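Local coordinates for protein transcriptional regulator, ROK family (Vibrio cholerae O1 biovar eltor, PDB 1Z05) that probably binds DNA as a zinc-containing ROK-family transcriptional regulator, a homologue of E. coli Mlc, with a likely role in controlling carbohydrate metabolism, at residues L223-L227 with F228-Q232; I361-G365 with V366-A370; E384-P388 with V389-D393. All coordinates share one frame; numbering follows the deposited sequence.

Contact 1: residues L223-L227 with F228-Q232; sequences LAEKL and FGHSQ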
loop_
_atom_site.group_PDB
_atom_site.type_symbol
_atom_site.label_atom_id
_atom_site.label_comp_id
_atom_site.label_asym_id
_atom_site.label_seq_id
_atom_site.Cartn_x
_atom_site.Cartn_y
_atom_site.Cartn_z
ATOM N N LEU A 223 -12.750 -3.588 3.233
ATOM C CA LEU A 223 -12.454 -4.527 4.332
ATOM C C LEU A 223 -13.602 -5.477 4.659
ATOM O O LEU A 223 -13.361 -6.661 4.902
ATOM C CB LEU A 223 -12.010 -3.770 5.593
ATOM C CG LEU A 223 -11.502 -4.591 6.793
ATOM C CD1 LEU A 223 -10.248 -5.393 6.444
ATOM C CD2 LEU A 223 -11.245 -3.711 8.008
ATOM N N ALA A 224 -14.840 -4.969 4.683
ATOM C CA ALA A 224 -16.012 -5.819 4.859
ATOM C C ALA A 224 -16.157 -6.853 3.749
ATOM O O ALA A 224 -16.580 -7.974 3.995
ATOM C CB ALA A 224 -17.297 -4.986 4.970
ATOM N N GLU A 225 -15.819 -6.475 2.524
ATOM C CA GLU A 225 -15.859 -7.433 1.428
ATOM C C GLU A 225 -14.806 -8.537 1.622
ATOM O O GLU A 225 -15.064 -9.700 1.347
ATOM C CB GLU A 225 -15.727 -6.728 0.073
ATOM C CG GLU A 225 -16.909 -5.793 -0.297
ATOM C CD GLU A 225 -18.267 -6.502 -0.471
ATOM O OE1 GLU A 225 -18.325 -7.694 -0.875
ATOM O OE2 GLU A 225 -19.294 -5.839 -0.210
ATOM N N LYS A 226 -13.628 -8.162 2.103
ATOM C CA LYS A 226 -12.561 -9.119 2.425
ATOM C C LYS A 226 -12.870 -10.033 3.636
ATOM O O LYS A 226 -12.538 -11.224 3.628
ATOM C CB LYS A 226 -11.241 -8.352 2.636
ATOM C CG LYS A 226 -10.050 -9.172 3.170
ATOM C CD LYS A 226 -9.675 -10.332 2.248
ATOM C CE LYS A 226 -8.631 -11.248 2.888
ATOM N NZ LYS A 226 -8.610 -12.565 2.201
ATOM N N LEU A 227 -13.507 -9.481 4.666
ATOM C CA LEU A 227 -13.827 -10.260 5.872
ATOM C C LEU A 227 -15.169 -10.997 5.846
ATOM O O LEU A 227 -15.299 -12.072 6.451
ATOM C CB LEU A 227 -13.741 -9.373 7.125
ATOM C CG LEU A 227 -12.391 -8.700 7.384
ATOM C CD1 LEU A 227 -12.437 -7.827 8.651
ATOM C CD2 LEU A 227 -11.252 -9.734 7.476
ATOM N N PHE A 228 -16.161 -10.429 5.159
ATOM C CA PHE A 228 -17.543 -10.905 5.249
ATOM C C PHE A 228 -18.186 -11.087 3.882
ATOM O O PHE A 228 -19.272 -11.661 3.778
ATOM C CB PHE A 228 -18.420 -9.891 6.011
ATOM C CG PHE A 228 -18.032 -9.664 7.437
ATOM C CD1 PHE A 228 -18.227 -10.651 8.396
ATOM C CD2 PHE A 228 -17.538 -8.430 7.836
ATOM C CE1 PHE A 228 -17.885 -10.428 9.734
ATOM C CE2 PHE A 228 -17.195 -8.200 9.156
ATOM C CZ PHE A 228 -17.370 -9.206 10.110
ATOM N N GLY A 229 -17.544 -10.570 2.838
ATOM C CA GLY A 229 -18.220 -10.406 1.557
ATOM C C GLY A 229 -17.626 -11.186 0.410
ATOM O O GLY A 229 -17.294 -12.368 0.548
ATOM N N HIS A 230 -17.484 -10.526 -0.732
ATOM C CA HIS A 230 -17.168 -11.253 -1.964
ATOM C C HIS A 230 -15.708 -11.209 -2.390
ATOM O O HIS A 230 -15.385 -11.503 -3.538
ATOM C CB HIS A 230 -18.109 -10.837 -3.095
ATOM C CG HIS A 230 -19.475 -11.436 -2.983
ATOM N ND1 HIS A 230 -20.544 -10.998 -3.734
ATOM C CD2 HIS A 230 -19.947 -12.436 -2.202
ATOM C CE1 HIS A 230 -21.612 -11.715 -3.434
ATOM N NE2 HIS A 230 -21.279 -12.587 -2.500
ATOM N N SER A 231 -14.827 -10.854 -1.463
ATOM C CA SER A 231 -13.398 -10.941 -1.727
ATOM C C SER A 231 -12.672 -11.705 -0.618
ATOM O O SER A 231 -11.473 -11.536 -0.425
ATOM C CB SER A 231 -12.782 -9.555 -1.969
ATOM O OG SER A 231 -12.742 -8.777 -0.786
ATOM N N GLN A 232 -13.402 -12.561 0.088
ATOM C CA GLN A 232 -12.810 -13.412 1.131
ATOM C C GLN A 232 -11.734 -14.378 0.627
ATOM O O GLN A 232 -10.846 -14.764 1.389
ATOM C CB GLN A 232 -13.883 -14.251 1.829
ATOM C CG GLN A 232 -14.894 -13.469 2.636
ATOM C CD GLN A 232 -15.917 -14.380 3.276
ATOM O OE1 GLN A 232 -15.609 -15.101 4.220
ATOM N NE2 GLN A 232 -17.138 -14.350 2.767
#

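Contact 2: residues I361-G365 with V366-A370; sequences ILIGG and VINQA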
loop_
_atom_site.group_PDB
_atom_site.type_symbol
_atom_site.label_atom_id
_atom_site.label_comp_id
_atom_site.label_asym_id
_atom_site.label_seq_id
_atom_site.Cartn_x
_atom_site.Cartn_y
_atom_site.Cartn_z
ATOM N N ILE A 361 -11.638 -7.989 -8.864
ATOM C CA ILE A 361 -12.273 -6.675 -8.937
ATOM C C ILE A 361 -13.725 -6.799 -8.500
ATOM O O ILE A 361 -14.470 -7.610 -9.054
ATOM C CB ILE A 361 -12.238 -6.066 -10.378
ATOM C CG1 ILE A 361 -10.815 -6.044 -10.951
ATOM C CG2 ILE A 361 -12.887 -4.663 -10.393
ATOM C CD1 ILE A 361 -9.806 -5.252 -10.136
ATOM N N LEU A 362 -14.120 -5.994 -7.516
ATOM C CA LEU A 362 -15.531 -5.916 -7.127
ATOM C C LEU A 362 -16.106 -4.557 -7.485
ATOM O O LEU A 362 -15.437 -3.531 -7.347
ATOM C CB LEU A 362 -15.735 -6.154 -5.626
ATOM C CG LEU A 362 -15.090 -7.317 -4.872
ATOM C CD1 LEU A 362 -15.735 -7.454 -3.501
ATOM C CD2 LEU A 362 -15.210 -8.611 -5.614
ATOM N N ILE A 363 -17.362 -4.572 -7.917
ATOM C CA ILE A 363 -18.099 -3.368 -8.260
ATOM C C ILE A 363 -19.235 -3.175 -7.249
ATOM O O ILE A 363 -20.013 -4.089 -6.991
ATOM C CB ILE A 363 -18.661 -3.461 -9.715
ATOM C CG1 ILE A 363 -17.526 -3.771 -10.721
ATOM C CG2 ILE A 363 -19.420 -2.196 -10.093
ATOM C CD1 ILE A 363 -16.495 -2.625 -10.898
ATOM N N GLY A 364 -19.310 -1.991 -6.668
ATOM C CA GLY A 364 -20.373 -1.671 -5.733
ATOM C C GLY A 364 -21.112 -0.403 -6.113
ATOM O O GLY A 364 -20.498 0.583 -6.545
ATOM N N GLY A 365 -22.425 -0.422 -5.925
ATOM C CA GLY A 365 -23.261 0.746 -6.198
ATOM C C GLY A 365 -24.564 0.347 -6.858
ATOM O O GLY A 365 -24.711 -0.794 -7.304
ATOM N N VAL A 366 -25.506 1.288 -6.923
ATOM C CA VAL A 366 -26.823 1.029 -7.508
ATOM C C VAL A 366 -26.714 0.606 -8.979
ATOM O O VAL A 366 -27.563 -0.127 -9.494
ATOM C CB VAL A 366 -27.817 2.226 -7.327
ATOM C CG1 VAL A 366 -28.028 2.538 -5.847
ATOM C CG2 VAL A 366 -27.338 3.465 -8.055
ATOM N N ILE A 367 -25.638 1.048 -9.628
ATOM C CA ILE A 367 -25.338 0.698 -11.021
ATOM C C ILE A 367 -25.258 -0.817 -11.283
ATOM O O ILE A 367 -25.326 -1.264 -12.437
ATOM C CB ILE A 367 -24.032 1.403 -11.491
ATOM C CG1 ILE A 367 -24.093 1.708 -12.985
ATOM C CG2 ILE A 367 -22.777 0.596 -11.086
ATOM C CD1 ILE A 367 -25.037 2.849 -13.329
ATOM N N ASN A 368 -25.122 -1.609 -10.221
ATOM C CA ASN A 368 -25.153 -3.066 -10.348
ATOM C C ASN A 368 -26.514 -3.617 -10.810
ATOM O O ASN A 368 -26.618 -4.788 -11.197
ATOM C CB ASN A 368 -24.689 -3.747 -9.060
ATOM C CG ASN A 368 -23.183 -3.792 -8.939
ATOM O OD1 ASN A 368 -22.477 -4.076 -9.910
ATOM N ND2 ASN A 368 -22.676 -3.521 -7.738
ATOM N N GLN A 369 -27.540 -2.770 -10.776
ATOM C CA GLN A 369 -28.865 -3.127 -11.289
ATOM C C GLN A 369 -28.879 -3.206 -12.819
ATOM O O GLN A 369 -29.820 -3.732 -13.415
ATOM C CB GLN A 369 -29.924 -2.151 -10.765
ATOM C CG GLN A 369 -30.179 -2.300 -9.263
ATOM C CD GLN A 369 -30.929 -1.128 -8.646
ATOM O OE1 GLN A 369 -31.466 -0.273 -9.349
ATOM N NE2 GLN A 369 -30.966 -1.088 -7.315
ATOM N N ALA A 370 -27.823 -2.692 -13.442
ATOM C CA ALA A 370 -27.619 -2.827 -14.881
ATOM C C ALA A 370 -26.310 -3.559 -15.200
ATOM O O ALA A 370 -25.717 -3.345 -16.262
ATOM C CB ALA A 370 -27.641 -1.450 -15.547
HETATM O O HOH W 1 -23.554 -3.114 -4.878
#

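Contact 3: residues E384-P388 with V389-D393; sequences EQSLP and VYHQD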
loop_
_atom_site.group_PDB
_atom_site.type_symbol
_atom_site.label_atom_id
_atom_site.label_comp_id
_atom_site.label_asym_id
_atom_site.label_seq_id
_atom_site.Cartn_x
_atom_site.Cartn_y
_atom_site.Cartn_z
ATOM N N GLU A 384 -8.165 -4.016 -23.228
ATOM C CA GLU A 384 -7.478 -3.171 -24.197
ATOM C C GLU A 384 -6.454 -2.227 -23.552
ATOM O O GLU A 384 -5.621 -1.647 -24.249
ATOM C CB GLU A 384 -8.509 -2.384 -25.023
ATOM C CG GLU A 384 -9.289 -3.265 -26.003
ATOM C CD GLU A 384 -10.312 -2.503 -26.830
ATOM O OE1 GLU A 384 -10.403 -1.261 -26.704
ATOM O OE2 GLU A 384 -11.034 -3.159 -27.613
ATOM N N GLN A 385 -6.512 -2.090 -22.227
ATOM C CA GLN A 385 -5.723 -1.068 -21.534
ATOM C C GLN A 385 -4.906 -1.574 -20.341
ATOM O O GLN A 385 -4.414 -0.783 -19.531
ATOM C CB GLN A 385 -6.632 0.087 -21.119
ATOM C CG GLN A 385 -7.387 0.716 -22.317
ATOM C CD GLN A 385 -8.379 1.774 -21.895
ATOM O OE1 GLN A 385 -8.215 2.418 -20.856
ATOM N NE2 GLN A 385 -9.411 1.974 -22.709
ATOM N N SER A 386 -4.762 -2.889 -20.244
ATOM C CA SER A 386 -3.917 -3.510 -19.221
ATOM C C SER A 386 -3.315 -4.787 -19.787
ATOM O O SER A 386 -3.826 -5.325 -20.775
ATOM C CB SER A 386 -4.703 -3.771 -17.918
ATOM O OG SER A 386 -5.733 -4.736 -18.094
ATOM N N LEU A 387 -2.209 -5.241 -19.187
ATOM C CA LEU A 387 -1.498 -6.432 -19.650
ATOM C C LEU A 387 -2.382 -7.681 -19.608
ATOM O O LEU A 387 -3.033 -7.947 -18.590
ATOM C CB LEU A 387 -0.248 -6.675 -18.795
ATOM C CG LEU A 387 0.990 -5.790 -18.973
ATOM C CD1 LEU A 387 2.003 -6.030 -17.851
ATOM C CD2 LEU A 387 1.643 -6.007 -20.313
ATOM N N PRO A 388 -2.412 -8.448 -20.713
ATOM C CA PRO A 388 -3.061 -9.761 -20.734
ATOM C C PRO A 388 -2.780 -10.607 -19.494
ATOM O O PRO A 388 -3.723 -11.091 -18.875
ATOM C CB PRO A 388 -2.486 -10.403 -22.000
ATOM C CG PRO A 388 -2.349 -9.231 -22.924
ATOM C CD PRO A 388 -1.862 -8.102 -22.042
ATOM N N VAL A 389 -1.513 -10.747 -19.108
ATOM C CA VAL A 389 -1.159 -11.547 -17.929
ATOM C C VAL A 389 -1.838 -11.057 -16.638
ATOM O O VAL A 389 -2.134 -11.855 -15.744
ATOM C CB VAL A 389 0.391 -11.690 -17.758
ATOM C CG1 VAL A 389 1.031 -10.398 -17.254
ATOM C CG2 VAL A 389 0.731 -12.854 -16.834
ATOM N N TYR A 390 -2.097 -9.752 -16.558
ATOM C CA TYR A 390 -2.733 -9.139 -15.385
ATOM C C TYR A 390 -4.234 -9.388 -15.310
ATOM O O TYR A 390 -4.796 -9.440 -14.225
ATOM C CB TYR A 390 -2.518 -7.623 -15.393
ATOM C CG TYR A 390 -1.203 -7.129 -14.825
ATOM C CD1 TYR A 390 0.011 -7.771 -15.106
ATOM C CD2 TYR A 390 -1.173 -5.989 -14.035
ATOM C CE1 TYR A 390 1.214 -7.291 -14.580
ATOM C CE2 TYR A 390 0.013 -5.497 -13.516
ATOM C CZ TYR A 390 1.198 -6.139 -13.788
ATOM O OH TYR A 390 2.357 -5.618 -13.251
ATOM N N HIS A 391 -4.889 -9.502 -16.461
ATOM C CA HIS A 391 -6.349 -9.572 -16.485
ATOM C C HIS A 391 -6.916 -10.903 -16.996
ATOM O O HIS A 391 -8.118 -11.000 -17.259
ATOM C CB HIS A 391 -6.942 -8.382 -17.264
ATOM C CG HIS A 391 -6.647 -8.398 -18.731
ATOM N ND1 HIS A 391 -5.900 -7.419 -19.348
ATOM C CD2 HIS A 391 -6.999 -9.271 -19.704
ATOM C CE1 HIS A 391 -5.802 -7.691 -20.638
ATOM N NE2 HIS A 391 -6.454 -8.814 -20.880
ATOM N N GLN A 392 -6.058 -11.915 -17.118
ATOM C CA GLN A 392 -6.449 -13.222 -17.665
ATOM C C GLN A 392 -7.523 -13.943 -16.848
ATOM O O GLN A 392 -8.597 -14.269 -17.366
ATOM C CB GLN A 392 -5.223 -14.132 -17.861
ATOM C CG GLN A 392 -4.678 -14.129 -19.290
ATOM C CD GLN A 392 -3.413 -14.972 -19.470
ATOM O OE1 GLN A 392 -3.021 -15.744 -18.589
ATOM N NE2 GLN A 392 -2.771 -14.819 -20.625
ATOM N N ASP A 393 -7.223 -14.186 -15.578
ATOM C CA ASP A 393 -8.127 -14.896 -14.677
ATOM C C ASP A 393 -8.807 -13.920 -13.721
ATOM O O ASP A 393 -9.121 -14.255 -12.574
ATOM C CB ASP A 393 -7.355 -15.971 -13.901
ATOM C CG ASP A 393 -5.927 -15.547 -13.566
ATOM O OD1 ASP A 393 -5.735 -14.441 -13.011
ATOM O OD2 ASP A 393 -4.994 -16.329 -13.857
#

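Contact 1: residues L223-L227 with F228-Q232
With CG beside its own backbone N and the chain bent at chi2 (-64°), E225 carries its carboxylate forward, past the end of the helix, to the backbone N of H230. K226 leaves in a different direction: its CG lies anti to the backbone N (chi1 172°), and the chain then runs past S231 O toward Q232. The carboxylate bond is nearly straight, H230 N to E225 OE1 at 3.0 Å with an N-H...O angle of 164°, the donor arriving close to the C-O axis. E225 is held by the backbone as well, since its carbonyl O receives S231 N at 3.0 Å from above the carbonyl plane and a weak bond from G229 N. One step earlier in the helix, F228 N donates to A224 O at 2.7 Å, an i to i+4 bond near the end of helix 217-228. The F228 ring takes L227 CB over one face as a CH-pi contact, 4.3 Å from the centroid. Q232 NE2 reaches back to G229 O at 3.0 Å, in the carbonyl plane on a lone pair and within its own amide plane, a geometry that favours this orientation of the amide. K226 NZ makes a weak bond to Q232 O and a further hydrogen bond to V234 O. E225 OE1 also accepts from R400 N; OE2 takes F401 N and, from one turn earlier in the helix, W221 NE1, while H230 ND1 bonds to E398 O. Four N-H donors thus converge on one buried carboxylate, which probably favours its ionised form and lets a single acidic side chain tie the end of helix 217-228 to the loop that follows strand 395-398.

Contact 2: residues I361-G365 with V366-A370
I363 is the first residue of the strand end to meet N368, and it does so in two ways. Its carbonyl O accepts N368 ND2 at 2.8 Å with an N-H...O angle of 160°; the donor stands above the carbonyl plane, yet the oxygen lies close to the amide plane of N368. Its CG2 branch, anti to the backbone N, passes 3.6 Å from N368 OD1 and extends to I367 CG2 at 4.5 Å, an apolar contact near the limit of touching. OD1 itself is hydrogen-bonded to Y375 OH; with partners at both ends of the amide, its rotation is fixed. At G364 the backbone runs alongside this amide, its CA 3.6 Å from N368 ND2. Strand 360-364 lies in the mixed sheet between the parallel strands 237-242 and 395-398, and the chain passes from its C-terminal end through a short 3-10 turn, 366-369, into helix 371-385: the start of a beta-alpha-beta crossover to the neighbouring parallel strand 395-398, consistent with the ASKHA-type fold of the ROK family. G365 sits at the bend itself and takes phi 140° with psi 168°, a backbone conformation accessible essentially to glycine. G365 N donates to a water that also accepts from N368 ND2, at 3.0 Å from the latter, so the amide nitrogen gives one hydrogen to I363 O and the other to the water. The carbonyl O of G365 then receives N368 N at 3.1 Å, an i to i+3 bond that opens the 3-10 turn.

Contact 3: residues E384-P388 with V389-D393
The carbonyl O of L387 receives Y390 N at 2.9 Å, and that of P388 receives H391 N at 3.1 Å, i to i+3 bonds whose donors stand well above the carbonyl planes, consistent with a short, weakly bonded helical turn. Within it, H391 folds back over the preceding residues: chi1 of 67° sets CG between the backbone N and the carbonyl carbon, which turns the ring back toward S386. There ND1 donates to S386 OG at 3.0 Å, with the hydroxyl 21° out of the ring plane, while P388 CA sits over one face in a CH-pi contact, 3.7 Å from the ring centroid. A sulfate, probably from the crystallisation liquor, lies about 3 Å from the H391 side chain. L387 CD1 approaches Y390 CE1 to 3.6 Å, obliquely to the ring. The other subunit packs here as well: its C281, one of the zinc ligands, touches L387 and P388, and its N263 touches Y390. Through S386, whose OG is bonded to both I382 O and H391 ND1, helix 371-385 is tied to the turn 388-391 beside the zinc site of the partner chain, at the dimer interface.

How the contacts relate
The three contacts follow one another along the chain, all within the part that belongs to the ROK family, from contact 1 through contact 2 to contact 3. Contacts 1 and 2, with centres about 15 Å apart, touch directly: L362 of strand 360-364 packs against E225, H230 and S231, so the end of helix 217-228 rests on the mixed sheet that holds this strand. Contacts 2 and 3 lie at the two ends of helix 371-385, with centres about 21 Å apart and nearest atoms about 8 Å apart. The centre of contact 3 is about 23 Å from that of contact 1, and contact 3 alone meets the second subunit. The series therefore leads from the sheet, through one helix, to the dimer interface.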